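PDB 4HDT: 3-hydroxyisobutyryl-CoA hydrolase from Mycobacterium thermoresistibile, which probably hydrolyses 3-hydroxyisobutyryl-CoA to 3-hydroxyisobutyrate and free coenzyme A, as a member of the crotonase superfamily. Local coordinates for residues V11-E16 with G20-N25; E43-W48 with K106-I111; T238-I243 with A325-V330; A244-H249 with D259-R264. One frame throughout, in Å; residues are numbered along the deposited sequence.

The four contacts fall into two pairs on opposite sides of the chain's centre. Interactions 1 and 2 have centres about 10 Å apart and meet directly: the indole of Trp-48 packs on the hairpin, its CH2 lying 3.6 Å from Gly-20 CA. Both contacts reach the same sheet, and helix 35-49 follows strand 19-24 in the chain. The zinc ligand His-100 lies next to interaction 2, where the side chain of Leu-45 comes within about 7 Å of a bound zinc ion. Interactions 3 and 4, also about 10 Å apart by centres, share helix 239-249 and touch through Ile-243 CD1 and Ile-261 CG2 at 3.7 Å. They lie away from the known metal sites.

Interaction 1 of 4, residues V11-E16 with G20-N25; sequences VLVNVE and GLLTLN
Leu-12 pairs with Thr-23 and Asn-14 with Leu-21 as the hydrogen-bonded rungs of two antiparallel strands whose axes approach to 4.6 Å, at 165° between their directions. Each rung carries two backbone bonds: Thr-23 N reaches Leu-12 O at 2.9 Å, whereas the bond from Asn-14 N to Leu-21 O is longer at 3.2 Å. Between the rungs, Val-13 CA makes a CA-H...O contact with Leu-21 O. On the face of the valines, Val-13 and Leu-22 run alongside with matching direction, Val-13 CG2 being 4.1 Å from Leu-22 CD2. Val-11 CG1 meets that same leucine methyl. This is the hairpin that opens the crotonase-like sheet: strand 11-16 forms its edge, strand 19-24 runs inside it next to strand 56-61, and helix 35-49 packs over the valines through Met-37, Arg-44 and Trp-48. On the face of Leu-12, Leu-21 and Thr-23 the groups are mixed. Just past the strand end, Leu-12 lies across the carboxamide of Asn-25, its CG 3.7 Å from Asn-25 ND2; that amide donates to Glu-9 O, a bond that probably helps to fix its rotation. Thr-23 holds its hydroxyl beside the backbone N (chi1 -51°), where a water is hydrogen-bonded to Thr-23 OG1 at 2.8 Å and, weakly, donates to Leu-12 O. The carbonyl oxygen of Leu-12 thus has a second donor besides its strand partner. Farther along, Leu-21 CD1 rests against Glu-16 CB at 3.9 Å, and Ile-203 of helix 195-205 touches both residues.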
loop_
_atom_site.group_PDB
_atom_site.type_symbol
_atom_site.label_atom_id
_atom_site.label_comp_id
_atom_site.label_asym_id
_atom_site.label_seq_id
_atom_site.Cartn_x
_atom_site.Cartn_y
_atom_site.Cartn_z
ATOM N N VAL A 11 18.552 3.563 4.952
ATOM C CA VAL A 11 17.729 3.315 6.177
ATOM C C VAL A 11 18.654 3.583 7.363
ATOM O O VAL A 11 19.710 2.928 7.487
ATOM C CB VAL A 11 17.208 1.876 6.291
ATOM C CG1 VAL A 11 16.410 1.687 7.578
ATOM C CG2 VAL A 11 16.411 1.480 5.084
ATOM N N LEU A 12 18.268 4.512 8.230
ATOM C CA LEU A 12 18.995 4.742 9.465
ATOM C C LEU A 12 18.508 3.772 10.547
ATOM O O LEU A 12 17.309 3.599 10.748
ATOM C CB LEU A 12 18.900 6.206 9.931
ATOM C CG LEU A 12 19.312 7.285 8.943
ATOM C CD1 LEU A 12 18.772 8.638 9.410
ATOM C CD2 LEU A 12 20.827 7.332 8.840
ATOM N N VAL A 13 19.469 3.124 11.213
ATOM C CA VAL A 13 19.169 2.095 12.206
ATOM C C VAL A 13 19.804 2.427 13.552
ATOM O O VAL A 13 20.992 2.794 13.620
ATOM C CB VAL A 13 19.686 0.713 11.752
ATOM C CG1 VAL A 13 19.396 -0.370 12.802
ATOM C CG2 VAL A 13 19.163 0.363 10.365
ATOM N N ASN A 14 19.024 2.290 14.619
ATOM C CA ASN A 14 19.552 2.422 15.961
ATOM C C ASN A 14 18.624 1.681 16.913
ATOM O O ASN A 14 17.535 1.270 16.540
ATOM C CB ASN A 14 19.671 3.888 16.365
ATOM C CG ASN A 14 20.580 4.110 17.583
ATOM O OD1 ASN A 14 21.376 3.236 17.990
ATOM N ND2 ASN A 14 20.480 5.312 18.164
ATOM N N VAL A 15 19.107 1.463 18.121
ATOM C CA VAL A 15 18.293 0.964 19.201
ATOM C C VAL A 15 18.432 1.951 20.350
ATOM O O VAL A 15 19.550 2.336 20.759
ATOM C CB VAL A 15 18.682 -0.459 19.618
ATOM C CG1 VAL A 15 17.730 -0.978 20.690
ATOM C CG2 VAL A 15 18.705 -1.390 18.421
ATOM N N GLU A 16 17.288 2.399 20.838
ATOM C CA GLU A 16 17.236 3.348 21.929
ATOM C C GLU A 16 16.023 3.088 22.830
ATOM O O GLU A 16 14.901 2.894 22.345
ATOM C CB GLU A 16 17.181 4.747 21.366
ATOM C CG GLU A 16 17.703 5.770 22.337
ATOM C CD GLU A 16 17.841 7.130 21.716
ATOM O OE1 GLU A 16 16.851 7.631 21.165
ATOM O OE2 GLU A 16 18.946 7.693 21.796
ATOM N N GLY A 20 13.868 -0.701 18.699
ATOM C CA GLY A 20 14.546 -0.781 17.424
ATOM C C GLY A 20 13.971 0.258 16.466
ATOM O O GLY A 20 12.798 0.200 16.103
ATOM N N LEU A 21 14.824 1.181 16.034
ATOM C CA LEU A 21 14.405 2.318 15.203
ATOM C C LEU A 21 14.825 2.070 13.770
ATOM O O LEU A 21 16.018 1.824 13.487
ATOM C CB LEU A 21 15.029 3.615 15.734
ATOM C CG LEU A 21 14.795 3.875 17.211
ATOM C CD1 LEU A 21 15.750 4.957 17.698
ATOM C CD2 LEU A 21 13.347 4.236 17.463
ATOM N N LEU A 22 13.870 2.126 12.874
ATOM C CA LEU A 22 14.109 2.054 11.446
ATOM C C LEU A 22 13.618 3.374 10.872
ATOM O O LEU A 22 12.428 3.623 10.893
ATOM C CB LEU A 22 13.358 0.869 10.827
ATOM C CG LEU A 22 13.825 -0.492 11.325
ATOM C CD1 LEU A 22 12.882 -1.574 10.828
ATOM C CD2 LEU A 22 15.257 -0.727 10.838
ATOM N N THR A 23 14.529 4.179 10.322
ATOM C CA THR A 23 14.132 5.449 9.736
ATOM C C THR A 23 14.466 5.422 8.244
ATOM O O THR A 23 15.619 5.400 7.833
ATOM C CB THR A 23 14.799 6.645 10.446
ATOM O OG1 THR A 23 14.586 6.539 11.836
ATOM C CG2 THR A 23 14.285 8.014 9.909
ATOM N N LEU A 24 13.424 5.418 7.420
ATOM C CA LEU A 24 13.612 5.449 5.979
ATOM C C LEU A 24 14.279 6.793 5.635
ATOM O O LEU A 24 13.890 7.810 6.201
ATOM C CB LEU A 24 12.272 5.390 5.272
ATOM C CG LEU A 24 11.457 4.157 5.602
ATOM C CD1 LEU A 24 10.194 4.204 4.806
ATOM C CD2 LEU A 24 12.230 2.872 5.313
ATOM N N ASN A 25 15.306 6.784 4.784
ATOM C CA ASN A 25 16.172 7.979 4.674
ATOM C C ASN A 25 16.591 8.262 3.238
ATOM O O ASN A 25 17.782 8.336 2.928
ATOM C CB ASN A 25 17.392 7.835 5.600
ATOM C CG ASN A 25 18.237 9.087 5.664
ATOM O OD1 ASN A 25 17.709 10.222 5.671
ATOM N ND2 ASN A 25 19.552 8.908 5.651
HETATM O O HOH W 1 16.735 5.148 12.979
#

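Interaction 2 of 4, residues E43-W48 with K106-I111; sequences ERLAAW and KPYVSI
Lys-106 sets off with CG beside its backbone N (chi1 -66°) and then runs fully extended, a shape that carries its ammonium group to the carbonyl of Trp-48. Tyr-108 instead holds its ring anti to the backbone N (chi1 180°), swinging it toward Leu-45. The two contacts differ in kind. The leucine axis runs nearly perpendicular to the tyrosine's, and a single methyl does the touching: Leu-45 CD2 comes in at the rim of the ring, roughly level with it, 4.1 Å from Tyr-108 CE2. Ile-101 of helix 85-103 packs on both side chains, while the tyrosine hydroxyl is held by Val-123 O. Lys-106 NZ approaches Trp-48 O almost head-on, with a C=O...N angle of 160° and a length of 2.8 Å. The same nitrogen also bonds to Val-54 O and, weakly, to Glu-49 O. Together these links tie the last turns of helix 35-49 to strand 108-112, a central strand of the crotonase-like sheet, and the residues just before it, close to the zinc ligands Glu-49 and His-100. The chemistry suits the place: the carbonyls of Trp-48 and Glu-49 end helix 35-49 and carry the negative end of its dipole, and a lysine bound to them would probably offset that charge, while Val-54 O, in the following loop, shares the same nitrogen.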
loop_
_atom_site.group_PDB
_atom_site.type_symbol
_atom_site.label_atom_id
_atom_site.label_comp_id
_atom_site.label_asym_id
_atom_site.label_seq_id
_atom_site.Cartn_x
_atom_site.Cartn_y
_atom_site.Cartn_z
ATOM N N GLU A 43 16.442 -7.703 7.518
ATOM C CA GLU A 43 17.493 -8.288 8.295
ATOM C C GLU A 43 17.433 -7.818 9.760
ATOM O O GLU A 43 17.698 -8.608 10.664
ATOM C CB GLU A 43 18.845 -7.986 7.618
ATOM C CG GLU A 43 20.040 -8.652 8.255
ATOM C CD GLU A 43 20.576 -7.933 9.476
ATOM O OE1 GLU A 43 20.450 -6.692 9.603
ATOM O OE2 GLU A 43 21.199 -8.618 10.303
ATOM N N ARG A 44 17.162 -6.538 9.980
ATOM C CA ARG A 44 17.012 -6.002 11.330
ATOM C C ARG A 44 15.813 -6.572 12.071
ATOM O O ARG A 44 15.931 -6.944 13.259
ATOM C CB ARG A 44 16.979 -4.471 11.363
ATOM C CG ARG A 44 18.344 -3.850 11.088
ATOM C CD ARG A 44 19.361 -4.165 12.196
ATOM N NE ARG A 44 20.138 -5.387 12.017
ATOM C CZ ARG A 44 20.935 -5.928 12.950
ATOM N NH1 ARG A 44 21.620 -7.031 12.686
ATOM N NH2 ARG A 44 21.054 -5.381 14.173
ATOM N N LEU A 45 14.673 -6.711 11.389
ATOM C CA LEU A 45 13.554 -7.381 12.042
ATOM C C LEU A 45 13.923 -8.803 12.452
ATOM O O LEU A 45 13.559 -9.273 13.548
ATOM C CB LEU A 45 12.333 -7.442 11.129
ATOM C CG LEU A 45 11.666 -6.108 10.889
ATOM C CD1 LEU A 45 10.455 -6.405 10.038
ATOM C CD2 LEU A 45 11.229 -5.461 12.191
ATOM N N ALA A 46 14.631 -9.514 11.577
ATOM C CA ALA A 46 15.063 -10.868 11.941
ATOM C C ALA A 46 16.030 -10.879 13.129
ATOM O O ALA A 46 15.928 -11.744 14.046
ATOM C CB ALA A 46 15.706 -11.549 10.734
ATOM N N ALA A 47 17.011 -9.983 13.106
ATOM C CA ALA A 47 17.999 -9.921 14.173
ATOM C C ALA A 47 17.412 -9.528 15.518
ATOM O O ALA A 47 17.821 -10.048 16.553
ATOM C CB ALA A 47 19.114 -8.968 13.809
ATOM N N TRP A 48 16.422 -8.636 15.506
ATOM C CA TRP A 48 15.840 -8.139 16.737
ATOM C C TRP A 48 14.771 -9.060 17.320
ATOM O O TRP A 48 14.396 -8.920 18.497
ATOM C CB TRP A 48 15.199 -6.786 16.496
ATOM C CG TRP A 48 16.161 -5.681 16.230
ATOM C CD1 TRP A 48 17.478 -5.602 16.650
ATOM C CD2 TRP A 48 15.896 -4.460 15.537
ATOM N NE1 TRP A 48 18.033 -4.411 16.231
ATOM C CE2 TRP A 48 17.079 -3.688 15.573
ATOM C CE3 TRP A 48 14.774 -3.939 14.905
ATOM C CZ2 TRP A 48 17.155 -2.418 14.979
ATOM C CZ3 TRP A 48 14.854 -2.708 14.329
ATOM C CH2 TRP A 48 16.035 -1.954 14.376
ATOM N N LYS A 106 6.594 -8.837 18.302
ATOM C CA LYS A 106 6.807 -7.665 19.155
ATOM C C LYS A 106 6.015 -6.451 18.605
ATOM O O LYS A 106 5.723 -6.401 17.435
ATOM C CB LYS A 106 8.304 -7.350 19.216
ATOM C CG LYS A 106 9.086 -8.458 19.920
ATOM C CD LYS A 106 10.593 -8.213 19.852
ATOM C CE LYS A 106 11.308 -9.196 20.755
ATOM N NZ LYS A 106 12.804 -9.082 20.793
ATOM N N PRO A 107 5.689 -5.482 19.465
ATOM C CA PRO A 107 5.034 -4.245 18.975
ATOM C C PRO A 107 5.844 -3.646 17.811
ATOM O O PRO A 107 7.065 -3.533 17.902
ATOM C CB PRO A 107 5.100 -3.325 20.190
ATOM C CG PRO A 107 5.044 -4.269 21.351
ATOM C CD PRO A 107 5.933 -5.411 20.912
ATOM N N TYR A 108 5.132 -3.254 16.764
ATOM C CA TYR A 108 5.715 -2.637 15.573
ATOM C C TYR A 108 4.840 -1.400 15.353
ATOM O O TYR A 108 3.663 -1.491 14.956
ATOM C CB TYR A 108 5.682 -3.594 14.373
ATOM C CG TYR A 108 6.254 -3.079 13.059
ATOM C CD1 TYR A 108 5.538 -2.214 12.255
ATOM C CD2 TYR A 108 7.492 -3.522 12.581
ATOM C CE1 TYR A 108 6.035 -1.768 11.032
ATOM C CE2 TYR A 108 7.996 -3.078 11.390
ATOM C CZ TYR A 108 7.262 -2.226 10.590
ATOM O OH TYR A 108 7.750 -1.784 9.370
ATOM N N VAL A 109 5.462 -0.260 15.613
ATOM C CA VAL A 109 4.800 1.029 15.573
ATOM C C VAL A 109 5.170 1.709 14.262
ATOM O O VAL A 109 6.348 1.848 13.935
ATOM C CB VAL A 109 5.271 1.919 16.752
ATOM C CG1 VAL A 109 4.607 3.270 16.711
ATOM C CG2 VAL A 109 5.084 1.214 18.102
ATOM N N SER A 110 4.184 2.087 13.466
ATOM C CA SER A 110 4.512 2.763 12.196
ATOM C C SER A 110 3.947 4.156 12.226
ATOM O O SER A 110 2.814 4.383 12.695
ATOM C CB SER A 110 3.996 2.025 11.015
ATOM O OG SER A 110 2.599 1.836 11.123
ATOM N N ILE A 111 4.777 5.111 11.817
ATOM C CA ILE A 111 4.373 6.523 11.770
ATOM C C ILE A 111 4.048 6.916 10.340
ATOM O O ILE A 111 4.887 7.398 9.582
ATOM C CB ILE A 111 5.438 7.480 12.362
ATOM C CG1 ILE A 111 5.937 7.002 13.733
ATOM C CG2 ILE A 111 4.908 8.916 12.395
ATOM C CD1 ILE A 111 4.880 6.930 14.784
#

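Interaction 3 of 4, residues T238-I243 with A325-V330; sequences TVADII and ATLAEV
Leu-327, which opens a short 3-10 segment, meets Val-239, Ala-240 and Ile-243 of helix 239-249. Just before it, the hydroxyl of Thr-326 donates to Glu-329 OE1 over 2.7 Å, using the anti lone pair of the carboxylate and bridging the turn's start to its end. Leu-327 is the one residue of 325-330 that touches 238-243; with CG beside its backbone N (chi1 -70°), both of its methyls reach the helix. Its CD1 methyl faces three partners. It meets Ile-243 tip to tip, Leu-327 CD1 and Ile-243 CD1 being 3.7 Å apart, and it lies 3.8 Å from Val-239 CG1. The valine and leucine side chains are nearly perpendicular, and the second leucine methyl shares the work: Leu-327 CD2 is 4.0 Å from Val-239 CB. Ala-240 CB adds a third patch at 4.3 Å from Leu-327 CD1. After Ala-328 and Glu-329, the backbone bond from Val-330 N to Leu-327 O closes the turn, and Val-330 packs on Ile-267 and Ser-270 of helix 266-279. That helix also touches Val-239 and Leu-327, so the loop before helix 332-336 is laid against two helices of the helical C-terminal part. On the opposing segment, Thr-238 and Asp-241 form a capping box at the first turn of helix 239-249: Asp-241 N donates to Thr-238 OG1 at 3.0 Å, and Thr-238 N donates back to Asp-241 OD2 at 3.2 Å from above the carboxylate plane. The polar bonds thus shape each segment locally, while the join between them rests on methyl packing around one leucine.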
loop_
_atom_site.group_PDB
_atom_site.type_symbol
_atom_site.label_atom_id
_atom_site.label_comp_id
_atom_site.label_asym_id
_atom_site.label_seq_id
_atom_site.Cartn_x
_atom_site.Cartn_y
_atom_site.Cartn_z
ATOM N N THR A 238 -18.682 -5.668 -13.294
ATOM C CA THR A 238 -17.491 -5.251 -14.046
ATOM C C THR A 238 -17.160 -3.809 -13.767
ATOM O O THR A 238 -17.983 -3.079 -13.258
ATOM C CB THR A 238 -17.682 -5.397 -15.564
ATOM O OG1 THR A 238 -18.683 -4.469 -16.009
ATOM C CG2 THR A 238 -18.086 -6.822 -15.896
ATOM N N VAL A 239 -15.935 -3.401 -14.113
ATOM C CA VAL A 239 -15.540 -2.020 -13.908
ATOM C C VAL A 239 -16.465 -1.103 -14.745
ATOM O O VAL A 239 -16.901 -0.053 -14.276
ATOM C CB VAL A 239 -14.058 -1.804 -14.269
ATOM C CG1 VAL A 239 -13.711 -0.328 -14.151
ATOM C CG2 VAL A 239 -13.180 -2.651 -13.348
ATOM N N ALA A 240 -16.814 -1.533 -15.955
ATOM C CA ALA A 240 -17.705 -0.732 -16.777
ATOM C C ALA A 240 -19.080 -0.572 -16.077
ATOM O O ALA A 240 -19.670 0.518 -16.087
ATOM C CB ALA A 240 -17.840 -1.347 -18.159
ATOM N N ASP A 241 -19.565 -1.631 -15.445
ATOM C CA ASP A 241 -20.822 -1.539 -14.663
ATOM C C ASP A 241 -20.731 -0.486 -13.549
ATOM O O ASP A 241 -21.690 0.280 -13.299
ATOM C CB ASP A 241 -21.223 -2.882 -14.044
ATOM C CG ASP A 241 -21.634 -3.908 -15.083
ATOM O OD1 ASP A 241 -22.097 -3.499 -16.170
ATOM O OD2 ASP A 241 -21.494 -5.125 -14.810
ATOM N N ILE A 242 -19.587 -0.464 -12.876
ATOM C CA ILE A 242 -19.333 0.454 -11.776
ATOM C C ILE A 242 -19.309 1.916 -12.252
ATOM O O ILE A 242 -19.999 2.783 -11.693
ATOM C CB ILE A 242 -18.059 0.042 -11.000
ATOM C CG1 ILE A 242 -18.285 -1.309 -10.330
ATOM C CG2 ILE A 242 -17.619 1.159 -10.055
ATOM C CD1 ILE A 242 -17.017 -1.917 -9.717
ATOM N N ILE A 243 -18.571 2.168 -13.328
ATOM C CA ILE A 243 -18.519 3.498 -13.919
ATOM C C ILE A 243 -19.925 3.949 -14.313
ATOM O O ILE A 243 -20.317 5.078 -14.004
ATOM C CB ILE A 243 -17.556 3.526 -15.135
ATOM C CG1 ILE A 243 -16.121 3.284 -14.673
ATOM C CG2 ILE A 243 -17.666 4.839 -15.909
ATOM C CD1 ILE A 243 -15.168 3.063 -15.819
ATOM N N ALA A 325 -7.211 0.030 -25.012
ATOM C CA ALA A 325 -7.541 1.420 -24.730
ATOM C C ALA A 325 -8.888 1.556 -24.025
ATOM O O ALA A 325 -9.162 2.582 -23.434
ATOM C CB ALA A 325 -7.551 2.232 -26.013
ATOM N N THR A 326 -9.725 0.533 -24.109
ATOM C CA THR A 326 -11.063 0.600 -23.512
ATOM C C THR A 326 -11.347 -0.666 -22.730
ATOM O O THR A 326 -10.828 -1.730 -23.056
ATOM C CB THR A 326 -12.158 0.764 -24.599
ATOM O OG1 THR A 326 -12.250 -0.426 -25.409
ATOM C CG2 THR A 326 -11.848 1.930 -25.486
ATOM N N LEU A 327 -12.199 -0.550 -21.710
ATOM C CA LEU A 327 -12.650 -1.712 -20.951
ATOM C C LEU A 327 -13.360 -2.756 -21.807
ATOM O O LEU A 327 -13.261 -3.935 -21.551
ATOM C CB LEU A 327 -13.577 -1.275 -19.825
ATOM C CG LEU A 327 -12.870 -0.519 -18.708
ATOM C CD1 LEU A 327 -13.865 0.267 -17.881
ATOM C CD2 LEU A 327 -12.135 -1.484 -17.788
ATOM N N ALA A 328 -14.078 -2.312 -22.832
ATOM C CA ALA A 328 -14.799 -3.227 -23.695
ATOM C C ALA A 328 -13.881 -4.211 -24.426
ATOM O O ALA A 328 -14.313 -5.301 -24.787
ATOM C CB ALA A 328 -15.638 -2.437 -24.700
ATOM N N GLU A 329 -12.615 -3.823 -24.618
ATOM C CA GLU A 329 -11.593 -4.674 -25.260
ATOM C C GLU A 329 -10.878 -5.640 -24.287
ATOM O O GLU A 329 -10.043 -6.429 -24.699
ATOM C CB GLU A 329 -10.549 -3.804 -25.972
ATOM C CG GLU A 329 -11.099 -2.858 -27.035
ATOM C CD GLU A 329 -10.070 -1.832 -27.462
ATOM O OE1 GLU A 329 -10.136 -0.658 -27.043
ATOM O OE2 GLU A 329 -9.145 -2.212 -28.196
ATOM N N VAL A 330 -11.160 -5.549 -22.998
ATOM C CA VAL A 330 -10.591 -6.467 -22.014
ATOM C C VAL A 330 -11.440 -7.736 -21.962
ATOM O O VAL A 330 -12.633 -7.664 -21.650
ATOM C CB VAL A 330 -10.532 -5.797 -20.625
ATOM C CG1 VAL A 330 -10.038 -6.764 -19.554
ATOM C CG2 VAL A 330 -9.661 -4.555 -20.664
#

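Interaction 4 of 4, residues A244-H249 with D259-R264; sequences AALRAH and DLIATR
Arg-247 and Asp-259 stand roughly perpendicular to one another on two successive helices, 239-249 and 252-261, which form a helical hairpin with a very short connection. The guanidinium comes end-on: NH1 and NH2 both grip a single oxygen, Asp-259 OD1, which sits off the guanidinium's rim, close to coplanar with it. The carboxylate is turned 44° from that plane, and the two bonds therefore arrive differently. Arg-247 NH2 uses the anti lone pair of Asp-259 OD1 at 2.8 Å, whereas Arg-247 NH1 reaches the same atom at 3.0 Å from 45° above the carboxylate plane. Both bonds are bent, as expected when two donors of one guanidinium converge on one acceptor; together they make a salt bridge on an exposed flank of the hairpin. The arginine gets there by a bend at its second torsion, which sits off the staggered positions (chi2 -146°), with the rest of the chain leading across to the other helix, past Ala-258. Beneath this polar flank lies an apolar one. Leu-246 and Ile-261 are likewise set crosswise, and both point their CB toward the opposite segment. Ala-254 and Ala-258 of helix 252-261 bear on the leucine as well, and Tyr-234 touches both Leu-246 and Ile-261; the pair is buried, with helix 227-233 against Leu-246 and Leu-269 of helix 266-279 against Ile-261. From Ile-261 to Arg-264 the chain makes a type I beta turn, and Leu-260 O accepts from both Thr-263 N and Thr-263 OG1. The apolar pair meets through its outermost methyls, Leu-246 CD1 and Ile-261 CD1, 3.8 Å apart.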
loop_
_atom_site.group_PDB
_atom_site.type_symbol
_atom_site.label_atom_id
_atom_site.label_comp_id
_atom_site.label_asym_id
_atom_site.label_seq_id
_atom_site.Cartn_x
_atom_site.Cartn_y
_atom_site.Cartn_z
ATOM N N ALA A 244 -20.690 3.080 -14.981
ATOM C CA ALA A 244 -22.091 3.416 -15.369
ATOM C C ALA A 244 -22.953 3.788 -14.180
ATOM O O ALA A 244 -23.718 4.740 -14.248
ATOM C CB ALA A 244 -22.738 2.277 -16.160
ATOM N N ALA A 245 -22.806 3.050 -13.085
ATOM C CA ALA A 245 -23.596 3.332 -11.900
ATOM C C ALA A 245 -23.190 4.659 -11.264
ATOM O O ALA A 245 -24.037 5.435 -10.835
ATOM C CB ALA A 245 -23.425 2.209 -10.895
ATOM N N LEU A 246 -21.875 4.912 -11.180
ATOM C CA LEU A 246 -21.400 6.179 -10.623
ATOM C C LEU A 246 -21.958 7.336 -11.478
ATOM O O LEU A 246 -22.409 8.347 -10.940
ATOM C CB LEU A 246 -19.855 6.243 -10.606
ATOM C CG LEU A 246 -19.165 5.338 -9.612
ATOM C CD1 LEU A 246 -17.683 5.147 -9.954
ATOM C CD2 LEU A 246 -19.362 5.863 -8.187
ATOM N N ARG A 247 -21.977 7.174 -12.793
ATOM C CA ARG A 247 -22.498 8.258 -13.635
ATOM C C ARG A 247 -23.984 8.403 -13.472
ATOM O O ARG A 247 -24.488 9.529 -13.402
ATOM C CB ARG A 247 -22.109 8.087 -15.097
ATOM C CG ARG A 247 -20.599 8.188 -15.255
ATOM C CD ARG A 247 -20.171 8.825 -16.524
ATOM N NE ARG A 247 -18.723 8.943 -16.668
ATOM C CZ ARG A 247 -17.946 9.858 -16.074
ATOM N NH1 ARG A 247 -18.428 10.744 -15.211
ATOM N NH2 ARG A 247 -16.649 9.855 -16.332
ATOM N N ALA A 248 -24.686 7.277 -13.398
ATOM C CA ALA A 248 -26.121 7.328 -13.262
ATOM C C ALA A 248 -26.579 7.945 -11.935
ATOM O O ALA A 248 -27.664 8.570 -11.913
ATOM C CB ALA A 248 -26.774 5.966 -13.472
ATOM N N HIS A 249 -25.812 7.781 -10.851
ATOM C CA HIS A 249 -26.150 8.355 -9.540
ATOM C C HIS A 249 -26.258 9.862 -9.593
ATOM O O HIS A 249 -27.064 10.453 -8.861
ATOM C CB HIS A 249 -25.228 7.830 -8.426
ATOM C CG HIS A 249 -25.416 8.469 -7.085
ATOM N ND1 HIS A 249 -26.501 8.206 -6.264
ATOM C CD2 HIS A 249 -24.590 9.251 -6.363
ATOM C CE1 HIS A 249 -26.343 8.838 -5.116
ATOM N NE2 HIS A 249 -25.194 9.498 -5.165
ATOM N N ASP A 259 -14.891 9.920 -13.303
ATOM C CA ASP A 259 -13.903 10.616 -14.142
ATOM C C ASP A 259 -12.498 10.126 -13.863
ATOM O O ASP A 259 -11.695 10.016 -14.805
ATOM C CB ASP A 259 -13.926 12.130 -13.884
ATOM C CG ASP A 259 -15.191 12.842 -14.451
ATOM O OD1 ASP A 259 -15.943 12.334 -15.311
ATOM O OD2 ASP A 259 -15.449 13.990 -14.019
ATOM N N LEU A 260 -12.196 9.888 -12.587
ATOM C CA LEU A 260 -10.820 9.479 -12.199
ATOM C C LEU A 260 -10.542 8.043 -12.663
ATOM O O LEU A 260 -9.492 7.770 -13.261
ATOM C CB LEU A 260 -10.533 9.699 -10.713
ATOM C CG LEU A 260 -9.110 9.508 -10.202
ATOM C CD1 LEU A 260 -8.145 10.333 -11.033
ATOM C CD2 LEU A 260 -8.949 9.842 -8.723
ATOM N N ILE A 261 -11.503 7.157 -12.461
ATOM C CA ILE A 261 -11.391 5.775 -12.892
ATOM C C ILE A 261 -11.151 5.694 -14.387
ATOM O O ILE A 261 -10.359 4.876 -14.876
ATOM C CB ILE A 261 -12.663 4.959 -12.497
ATOM C CG1 ILE A 261 -12.722 4.837 -10.982
ATOM C CG2 ILE A 261 -12.673 3.581 -13.149
ATOM C CD1 ILE A 261 -14.040 4.317 -10.484
ATOM N N ALA A 262 -11.845 6.552 -15.123
ATOM C CA ALA A 262 -11.822 6.518 -16.546
ATOM C C ALA A 262 -10.470 6.923 -17.090
ATOM O O ALA A 262 -10.209 6.680 -18.252
ATOM C CB ALA A 262 -12.929 7.407 -17.092
ATOM N N THR A 263 -9.610 7.530 -16.274
ATOM C CA THR A 263 -8.223 7.806 -16.692
ATOM C C THR A 263 -7.247 6.648 -16.466
ATOM O O THR A 263 -6.096 6.741 -16.913
ATOM C CB THR A 263 -7.607 9.021 -15.958
ATOM O OG1 THR A 263 -7.363 8.719 -14.564
ATOM C CG2 THR A 263 -8.474 10.300 -16.153
ATOM N N ARG A 264 -7.682 5.584 -15.802
ATOM C CA ARG A 264 -6.772 4.540 -15.354
ATOM C C ARG A 264 -6.685 3.453 -16.388
ATOM O O ARG A 264 -7.492 3.375 -17.335
ATOM C CB ARG A 264 -7.228 3.966 -14.004
ATOM C CG ARG A 264 -7.455 4.937 -12.881
ATOM C CD ARG A 264 -6.296 5.872 -12.699
ATOM N NE ARG A 264 -6.368 6.570 -11.434
ATOM C CZ ARG A 264 -5.491 7.489 -11.036
ATOM N NH1 ARG A 264 -4.518 7.917 -11.840
ATOM N NH2 ARG A 264 -5.590 8.024 -9.841
#